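Local coordinates for cell division control protein 73 (Saccharomyces cerevisiae, PDB 3V46) that acts as a subunit of the PAF1 complex in RNA polymerase II transcription, its Ras-like C-terminal domain promoting association of the complex with chromatin, at residues A[91-96]-A[110-115]; A[27-32]-A[70-75]. One frame throughout, in Å; residues are numbered along the deposited sequence.

Both contacts belong to the Ras-like C-terminal domain of Cdc73, which keeps the fold but binds no GTP, and both lead to the same mixed sheet. Contact 2 sets the loop before helix 32-38 against the end of strand 68-73; contact 1 packs helix 108-114 on strand 88-92, the next strand along the chain. Strand 16-18 lies between these two strands in the sheet. The contact centres are 15 Å apart, yet the segments meet through Phe92, whose CE2 lies 3.9 Å from Leu27 CD1 and 4.0 Å from Ile32 CD1. Ile91 thus packs within contact 1, while Phe92 points away from it and touches the 27-32 segment of contact 2.

Contact 1: A[91-96]-A[110-115]; sequences IFTTGH and ELFQRC
With CG1 turned anti to the carbonyl carbon (chi1 -61°) and the chain extended beyond it (chi2 173°), Ile91 sends CD1 toward Leu111, whose CG is anti to its own backbone N. The two side chains meet tip to tip, in the beta-alpha-beta unit formed by strand 88-92, helix 108-114 and strand 116-122 of the Ras-like fold. Ile91 CD1 lies 3.6 Å from Leu111 CD1 and 3.8 Å from Leu111 CD2, so it touches both branches of the fork. The same methyl, Ile91 CD1, comes within 3.9 Å of Cys115 CB.

Phe112 extends the apolar surface beside Leu111. Its ring turns an edge to Ile91 CB, while Leu111 CD2 sits over one face, 3.9 Å above the plane and displaced to the rim. Phe100 adds an edge-to-face ring contact. No hydrogen bond joins the two segments, and all five touching residues are buried, which identifies the contact as hydrophobic packing of helix on strand. Thr93 divides its two branches accordingly: OG1 is hydrogen-bonded to Tyr118 O on the adjacent strand, whereas Thr93 CG2 meets Phe112 obliquely, 3.5 Å from CZ.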
ATOM      1  N   ILE A  91       3.052  -3.414   0.443  1.00 12.40           N
ATOM      2  CA  ILE A  91       3.958  -2.328   0.765  1.00 12.70           C
ATOM      3  C   ILE A  91       3.885  -1.301  -0.353  1.00 13.09           C
ATOM      4  O   ILE A  91       4.149  -1.617  -1.521  1.00 13.96           O
ATOM      5  CB  ILE A  91       5.402  -2.842   0.925  1.00 13.29           C
ATOM      6  CG1 ILE A  91       5.472  -3.871   2.076  1.00 15.05           C
ATOM      7  CG2 ILE A  91       6.368  -1.683   1.186  1.00 16.00           C
ATOM      8  CD1 ILE A  91       6.795  -4.552   2.217  1.00 18.59           C
ATOM      9  N   PHE A  92       3.494  -0.076   0.001  1.00 12.11           N
ATOM     10  CA  PHE A  92       3.573   1.041  -0.917  1.00 12.35           C
ATOM     11  C   PHE A  92       4.958   1.636  -0.792  1.00 13.71           C
ATOM     12  O   PHE A  92       5.430   1.889   0.320  1.00 14.76           O
ATOM     13  CB  PHE A  92       2.527   2.108  -0.583  1.00 13.41           C
ATOM     14  CG  PHE A  92       1.114   1.724  -0.920  1.00 15.54           C
ATOM     15  CD1 PHE A  92       0.642   0.447  -0.694  1.00 21.46           C
ATOM     16  CD2 PHE A  92       0.250   2.648  -1.447  1.00 20.94           C
ATOM     17  CE1 PHE A  92      -0.673   0.110  -1.000  1.00 22.39           C
ATOM     18  CE2 PHE A  92      -1.061   2.312  -1.746  1.00 21.83           C
ATOM     19  CZ  PHE A  92      -1.522   1.056  -1.511  1.00 21.19           C
ATOM     20  N   THR A  93       5.605   1.893  -1.927  1.00 14.62           N
ATOM     21  CA  THR A  93       6.981   2.369  -1.914  1.00 12.90           C
ATOM     22  C   THR A  93       7.107   3.837  -2.292  1.00 15.05           C
ATOM     23  O   THR A  93       6.367   4.355  -3.132  1.00 18.14           O
ATOM     24  CB  THR A  93       7.861   1.560  -2.881  1.00 20.98           C
ATOM     25  OG1 THR A  93       7.337   1.679  -4.208  1.00 20.32           O
ATOM     26  CG2 THR A  93       7.892   0.108  -2.490  1.00 21.56           C
ATOM     27  N   THR A  94       8.070   4.490  -1.656  1.00 18.11           N
ATOM     28  CA  THR A  94       8.330   5.905  -1.856  1.00 21.72           C
ATOM     29  C   THR A  94       9.284   6.094  -3.005  1.00 23.41           C
ATOM     30  O   THR A  94       9.343   7.158  -3.599  1.00 27.83           O
ATOM     31  CB  THR A  94       9.011   6.521  -0.621  1.00 21.97           C
ATOM     32  OG1 THR A  94      10.261   5.859  -0.394  1.00 22.64           O
ATOM     33  CG2 THR A  94       8.126   6.377   0.607  1.00 24.67           C
ATOM     34  N   GLY A  95      10.057   5.053  -3.291  1.00 21.96           N
ATOM     35  CA  GLY A  95      11.125   5.152  -4.265  1.00 30.14           C
ATOM     36  C   GLY A  95      12.503   5.296  -3.642  1.00 30.38           C
ATOM     37  O   GLY A  95      13.488   5.323  -4.360  1.00 37.40           O
ATOM     38  N   HIS A  96      12.583   5.402  -2.317  1.00 27.85           N
ATOM     39  CA  HIS A  96      13.882   5.458  -1.635  1.00 28.24           C
ATOM     40  C   HIS A  96      14.244   4.072  -1.140  1.00 31.36           C
ATOM     41  O   HIS A  96      13.452   3.441  -0.448  1.00 31.36           O
ATOM     42  CB  HIS A  96      13.832   6.399  -0.440  1.00 29.89           C
ATOM     43  CG  HIS A  96      13.571   7.823  -0.807  1.00 35.14           C
ATOM     44  ND1 HIS A  96      12.689   8.618  -0.110  1.00 41.38           N
ATOM     45  CD2 HIS A  96      14.082   8.600  -1.793  1.00 37.20           C
ATOM     46  CE1 HIS A  96      12.665   9.823  -0.651  1.00 39.49           C
ATOM     47  NE2 HIS A  96      13.492   9.835  -1.678  1.00 40.10           N
ATOM     48  N   GLU A 110      14.556  -9.610  -1.911  1.00 30.93           N
ATOM     49  CA  GLU A 110      13.904 -10.577  -1.031  1.00 31.18           C
ATOM     50  C   GLU A 110      12.525 -10.090  -0.607  1.00 26.59           C
ATOM     51  O   GLU A 110      11.559 -10.847  -0.628  1.00 28.95           O
ATOM     52  CB  GLU A 110      14.738 -10.888   0.217  1.00 33.38           C
ATOM     53  CG  GLU A 110      14.051 -11.903   1.142  1.00 32.86           C
ATOM     54  CD  GLU A 110      14.927 -12.364   2.301  1.00 37.70           C
ATOM     55  OE1 GLU A 110      15.828 -11.600   2.701  1.00 39.71           O
ATOM     56  OE2 GLU A 110      14.708 -13.486   2.816  1.00 40.43           O
ATOM     57  N   LEU A 111      12.436  -8.819  -0.227  1.00 22.81           N
ATOM     58  CA  LEU A 111      11.194  -8.258   0.272  1.00 19.86           C
ATOM     59  C   LEU A 111      10.059  -8.419  -0.738  1.00 21.22           C
ATOM     60  O   LEU A 111       8.967  -8.851  -0.378  1.00 21.22           O
ATOM     61  CB  LEU A 111      11.389  -6.774   0.610  1.00 20.29           C
ATOM     62  CG  LEU A 111      10.164  -6.022   1.120  1.00 19.38           C
ATOM     63  CD1 LEU A 111       9.695  -6.607   2.441  1.00 20.22           C
ATOM     64  CD2 LEU A 111      10.487  -4.543   1.264  1.00 21.98           C
ATOM     65  N   PHE A 112      10.302  -8.064  -1.996  1.00 19.46           N
ATOM     66  CA  PHE A 112       9.220  -8.059  -2.983  1.00 19.66           C
ATOM     67  C   PHE A 112       8.993  -9.416  -3.633  1.00 22.77           C
ATOM     68  O   PHE A 112       8.072  -9.584  -4.435  1.00 24.66           O
ATOM     69  CB  PHE A 112       9.442  -6.952  -4.011  1.00 19.34           C
ATOM     70  CG  PHE A 112       9.381  -5.576  -3.406  1.00 18.13           C
ATOM     71  CD1 PHE A 112       8.317  -5.213  -2.601  1.00 20.90           C
ATOM     72  CD2 PHE A 112      10.407  -4.665  -3.600  1.00 20.15           C
ATOM     73  CE1 PHE A 112       8.272  -3.969  -2.018  1.00 19.30           C
ATOM     74  CE2 PHE A 112      10.363  -3.423  -3.022  1.00 19.97           C
ATOM     75  CZ  PHE A 112       9.291  -3.073  -2.226  1.00 20.19           C
ATOM     76  N   GLN A 113       9.806 -10.392  -3.249  1.00 24.06           N
ATOM     77  CA  GLN A 113       9.550 -11.769  -3.614  1.00 28.98           C
ATOM     78  C   GLN A 113       8.478 -12.358  -2.704  1.00 30.27           C
ATOM     79  O   GLN A 113       7.776 -13.291  -3.083  1.00 37.26           O
ATOM     80  CB  GLN A 113      10.829 -12.597  -3.522  1.00 32.76           C
ATOM     81  CG  GLN A 113      11.670 -12.563  -4.777  1.00 44.21           C
ATOM     82  CD  GLN A 113      12.824 -13.545  -4.730  1.00 52.08           C
ATOM     83  OE1 GLN A 113      13.909 -13.228  -4.237  1.00 55.60           O
ATOM     84  NE2 GLN A 113      12.598 -14.748  -5.250  1.00 54.73           N
ATOM     85  N   ARG A 114       8.342 -11.811  -1.500  1.00 28.25           N
ATOM     86  CA  ARG A 114       7.415 -12.394  -0.543  1.00 31.54           C
ATOM     87  C   ARG A 114       6.324 -11.447  -0.042  1.00 28.32           C
ATOM     88  O   ARG A 114       5.371 -11.910   0.589  1.00 29.56           O
ATOM     89  CB  ARG A 114       8.186 -12.995   0.632  1.00 33.38           C
ATOM     90  CG  ARG A 114       8.991 -12.006   1.431  1.00 29.96           C
ATOM     91  CD  ARG A 114       9.819 -12.743   2.469  1.00 30.35           C
ATOM     92  NE  ARG A 114       8.960 -13.487   3.381  1.00 29.41           N
ATOM     93  CZ  ARG A 114       9.281 -14.639   3.963  1.00 28.98           C
ATOM     94  NH1 ARG A 114      10.459 -15.209   3.743  1.00 29.25           N
ATOM     95  NH2 ARG A 114       8.414 -15.219   4.775  1.00 28.07           N
ATOM     96  N   CYS A 115       6.452 -10.146  -0.329  1.00 24.09           N
ATOM     97  CA  CYS A 115       5.417  -9.160  -0.017  1.00 22.16           C
ATOM     98  C   CYS A 115       5.111  -8.404  -1.302  1.00 21.43           C
ATOM     99  O   CYS A 115       6.016  -8.020  -2.038  1.00 25.66           O
ATOM    100  CB  CYS A 115       5.854  -8.130   1.053  1.00 23.84           C
ATOM    101  SG  CYS A 115       6.326  -8.766   2.700  1.00 29.30           S
TER

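Contact 2: A[27-32]-A[70-75]; sequences LTVANI and FIIVDN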
ATOM      1  N   LEU A  27       0.238   9.008  -2.398  1.00 16.38           N
ATOM      2  CA  LEU A  27      -0.650   8.328  -1.450  1.00 15.89           C
ATOM      3  C   LEU A  27       0.051   8.163  -0.102  1.00 15.37           C
ATOM      4  O   LEU A  27       1.190   7.706  -0.041  1.00 19.69           O
ATOM      5  CB  LEU A  27      -1.081   6.952  -1.964  1.00 20.13           C
ATOM      6  CG  LEU A  27      -2.064   6.914  -3.130  1.00 20.46           C
ATOM      7  CD1 LEU A  27      -2.293   5.482  -3.605  1.00 21.72           C
ATOM      8  CD2 LEU A  27      -3.382   7.552  -2.733  1.00 18.83           C
ATOM      9  N   THR A  28      -0.632   8.576   0.966  1.00 15.92           N
ATOM     10  CA  THR A  28      -0.109   8.454   2.323  1.00 17.47           C
ATOM     11  C   THR A  28      -1.239   8.020   3.250  1.00 18.04           C
ATOM     12  O   THR A  28      -2.385   7.925   2.819  1.00 17.30           O
ATOM     13  CB  THR A  28       0.412   9.785   2.827  1.00 20.49           C
ATOM     14  OG1 THR A  28      -0.701  10.638   3.120  1.00 19.64           O
ATOM     15  CG2 THR A  28       1.296  10.456   1.776  1.00 21.74           C
ATOM     16  N   VAL A  29      -0.946   7.773   4.522  1.00 18.03           N
ATOM     17  CA  VAL A  29      -2.032   7.426   5.448  1.00 18.96           C
ATOM     18  C   VAL A  29      -3.076   8.537   5.537  1.00 20.08           C
ATOM     19  O   VAL A  29      -4.211   8.280   5.927  1.00 20.92           O
ATOM     20  CB  VAL A  29      -1.562   7.074   6.888  1.00 22.67           C
ATOM     21  CG1 VAL A  29      -0.882   5.732   6.917  1.00 29.44           C
ATOM     22  CG2 VAL A  29      -0.674   8.180   7.474  1.00 21.23           C
ATOM     23  N   ALA A  30      -2.710   9.763   5.174  1.00 18.95           N
ATOM     24  CA  ALA A  30      -3.647  10.879   5.295  1.00 18.07           C
ATOM     25  C   ALA A  30      -4.746  10.857   4.244  1.00 18.27           C
ATOM     26  O   ALA A  30      -5.838  11.372   4.498  1.00 19.67           O
ATOM     27  CB  ALA A  30      -2.920  12.216   5.278  1.00 20.91           C
ATOM     28  N   ASN A  31      -4.475  10.271   3.074  1.00 16.83           N
ATOM     29  CA  ASN A  31      -5.465  10.267   1.994  1.00 15.98           C
ATOM     30  C   ASN A  31      -5.856   8.882   1.494  1.00 14.94           C
ATOM     31  O   ASN A  31      -6.654   8.751   0.567  1.00 15.92           O
ATOM     32  CB  ASN A  31      -5.017  11.148   0.813  1.00 16.65           C
ATOM     33  CG  ASN A  31      -3.856  10.552   0.031  1.00 13.59           C
ATOM     34  OD1 ASN A  31      -3.221   9.603   0.457  1.00 14.67           O
ATOM     35  ND2 ASN A  31      -3.567  11.138  -1.121  1.00 16.93           N
ATOM     36  N   ILE A  32      -5.332   7.842   2.128  1.00 14.90           N
ATOM     37  CA  ILE A  32      -5.559   6.495   1.633  1.00 14.21           C
ATOM     38  C   ILE A  32      -6.993   6.017   1.833  1.00 16.86           C
ATOM     39  O   ILE A  32      -7.509   5.280   1.020  1.00 16.30           O
ATOM     40  CB  ILE A  32      -4.551   5.491   2.248  1.00 16.38           C
ATOM     41  CG1 ILE A  32      -4.572   4.166   1.478  1.00 16.48           C
ATOM     42  CG2 ILE A  32      -4.833   5.269   3.731  1.00 17.98           C
ATOM     43  CD1 ILE A  32      -4.070   4.252   0.060  1.00 18.69           C
ATOM     44  N   PHE A  70      -7.895  -4.333   7.487  1.00 17.99           N
ATOM     45  CA  PHE A  70      -6.501  -3.960   7.310  1.00 15.69           C
ATOM     46  C   PHE A  70      -6.032  -2.943   8.321  1.00 16.47           C
ATOM     47  O   PHE A  70      -6.739  -1.993   8.647  1.00 19.44           O
ATOM     48  CB  PHE A  70      -6.276  -3.381   5.909  1.00 14.87           C
ATOM     49  CG  PHE A  70      -6.539  -4.353   4.808  1.00 13.78           C
ATOM     50  CD1 PHE A  70      -5.538  -5.206   4.363  1.00 15.20           C
ATOM     51  CD2 PHE A  70      -7.790  -4.422   4.208  1.00 17.60           C
ATOM     52  CE1 PHE A  70      -5.779  -6.114   3.344  1.00 16.44           C
ATOM     53  CE2 PHE A  70      -8.031  -5.323   3.192  1.00 18.40           C
ATOM     54  CZ  PHE A  70      -7.027  -6.170   2.761  1.00 19.36           C
ATOM     55  N   ILE A  71      -4.816  -3.154   8.800  1.00 15.76           N
ATOM     56  CA  ILE A  71      -4.093  -2.158   9.563  1.00 17.06           C
ATOM     57  C   ILE A  71      -3.123  -1.504   8.592  1.00 16.14           C
ATOM     58  O   ILE A  71      -2.287  -2.178   8.004  1.00 17.80           O
ATOM     59  CB  ILE A  71      -3.321  -2.826  10.701  1.00 19.49           C
ATOM     60  CG1 ILE A  71      -4.304  -3.523  11.654  1.00 24.56           C
ATOM     61  CG2 ILE A  71      -2.479  -1.810  11.447  1.00 22.34           C
ATOM     62  CD1 ILE A  71      -3.635  -4.472  12.604  1.00 29.07           C
ATOM     63  N   ILE A  72      -3.242  -0.197   8.415  1.00 15.63           N
ATOM     64  CA  ILE A  72      -2.442   0.534   7.432  1.00 15.51           C
ATOM     65  C   ILE A  72      -1.601   1.541   8.196  1.00 15.63           C
ATOM     66  O   ILE A  72      -2.127   2.417   8.870  1.00 16.12           O
ATOM     67  CB  ILE A  72      -3.341   1.245   6.415  1.00 16.42           C
ATOM     68  CG1 ILE A  72      -4.299   0.230   5.779  1.00 17.63           C
ATOM     69  CG2 ILE A  72      -2.487   1.960   5.357  1.00 17.69           C
ATOM     70  CD1 ILE A  72      -5.273   0.812   4.786  1.00 18.84           C
ATOM     71  N   VAL A  73      -0.288   1.378   8.138  1.00 14.50           N
ATOM     72  CA  VAL A  73       0.595   2.154   8.990  1.00 14.14           C
ATOM     73  C   VAL A  73       1.709   2.794   8.202  1.00 13.53           C
ATOM     74  O   VAL A  73       2.191   2.219   7.228  1.00 13.36           O
ATOM     75  CB  VAL A  73       1.201   1.301  10.123  1.00 18.05           C
ATOM     76  CG1 VAL A  73       0.160   1.013  11.171  1.00 24.14           C
ATOM     77  CG2 VAL A  73       1.806   0.002   9.591  1.00 17.10           C
ATOM     78  N   ASP A  74       2.153   3.965   8.664  1.00 14.91           N
ATOM     79  CA  ASP A  74       3.233   4.703   8.001  1.00 15.29           C
ATOM     80  C   ASP A  74       4.578   4.523   8.685  1.00 15.70           C
ATOM     81  O   ASP A  74       5.534   5.227   8.376  1.00 18.36           O
ATOM     82  CB  ASP A  74       2.894   6.195   7.857  1.00 16.23           C
ATOM     83  CG  ASP A  74       2.939   6.971   9.175  1.00 18.86           C
ATOM     84  OD1 ASP A  74       3.253   6.395  10.229  1.00 19.42           O
ATOM     85  OD2 ASP A  74       2.666   8.192   9.149  1.00 22.42           O
ATOM     86  N   ASN A  75       4.651   3.548   9.587  1.00 17.57           N
ATOM     87  CA  ASN A  75       5.829   3.324  10.408  1.00 20.45           C
ATOM     88  C   ASN A  75       5.837   1.874  10.878  1.00 21.17           C
ATOM     89  O   ASN A  75       4.889   1.137  10.645  1.00 20.50           O
ATOM     90  CB  ASN A  75       5.794   4.247  11.623  1.00 21.13           C
ATOM     91  CG  ASN A  75       4.661   3.900  12.565  1.00 21.46           C
ATOM     92  OD1 ASN A  75       4.832   3.119  13.504  1.00 24.04           O
ATOM     93  ND2 ASN A  75       3.484   4.431  12.291  1.00 22.74           N
TER
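The loop leading from strand 16-18 into helix 32-38 of the Ras-like fold packs here against the C-terminal end of strand 68-73 and the residue that follows it. Val29 carries the contact from the loop, and its side chain crosses that of Asp74 at about a right angle. Val29 CG1 lies 3.9 Å from Asp74 CB and equally close to Asp74 N; Val29 CG2 lies 3.7 Å from Asp74 OD2. The latter is a methyl-to-oxygen packing contact, since no hydrogen bond spans the segments. Asp74 CG sits between the backbone N and the carbonyl carbon (chi1 72°), a setting from which OD2 meets Val29 and OD1 meets Asn75.

Deeper in, Ile72 CG2 is 4.4 Å from both Val29 CG1 and Ile32 CG2, a looser apolar approach to the loop and to Ile32, where helix 32-38 begins; Ile19 also touches Val29 and Ile72. The loop is shaped by its own bonds: Thr28 OG1 accepts from Ala30 N in an ST turn, and Thr28 N donates almost straight (174°) to Asn31 OD1. Asn31 ND2 in turn bonds Ile26 O and Val42 O, fixing the amide at both ends.

An alanine in place of Asp74 removes the carboxylate, and would probably leave Asn75 ND2 without this acceptor and its amide freer to turn, and open a gap beside Val29 CG2. That acceptor is Asp74 OD1, met nearly along its C-O axis by Asn75 ND2 at 2.9 Å.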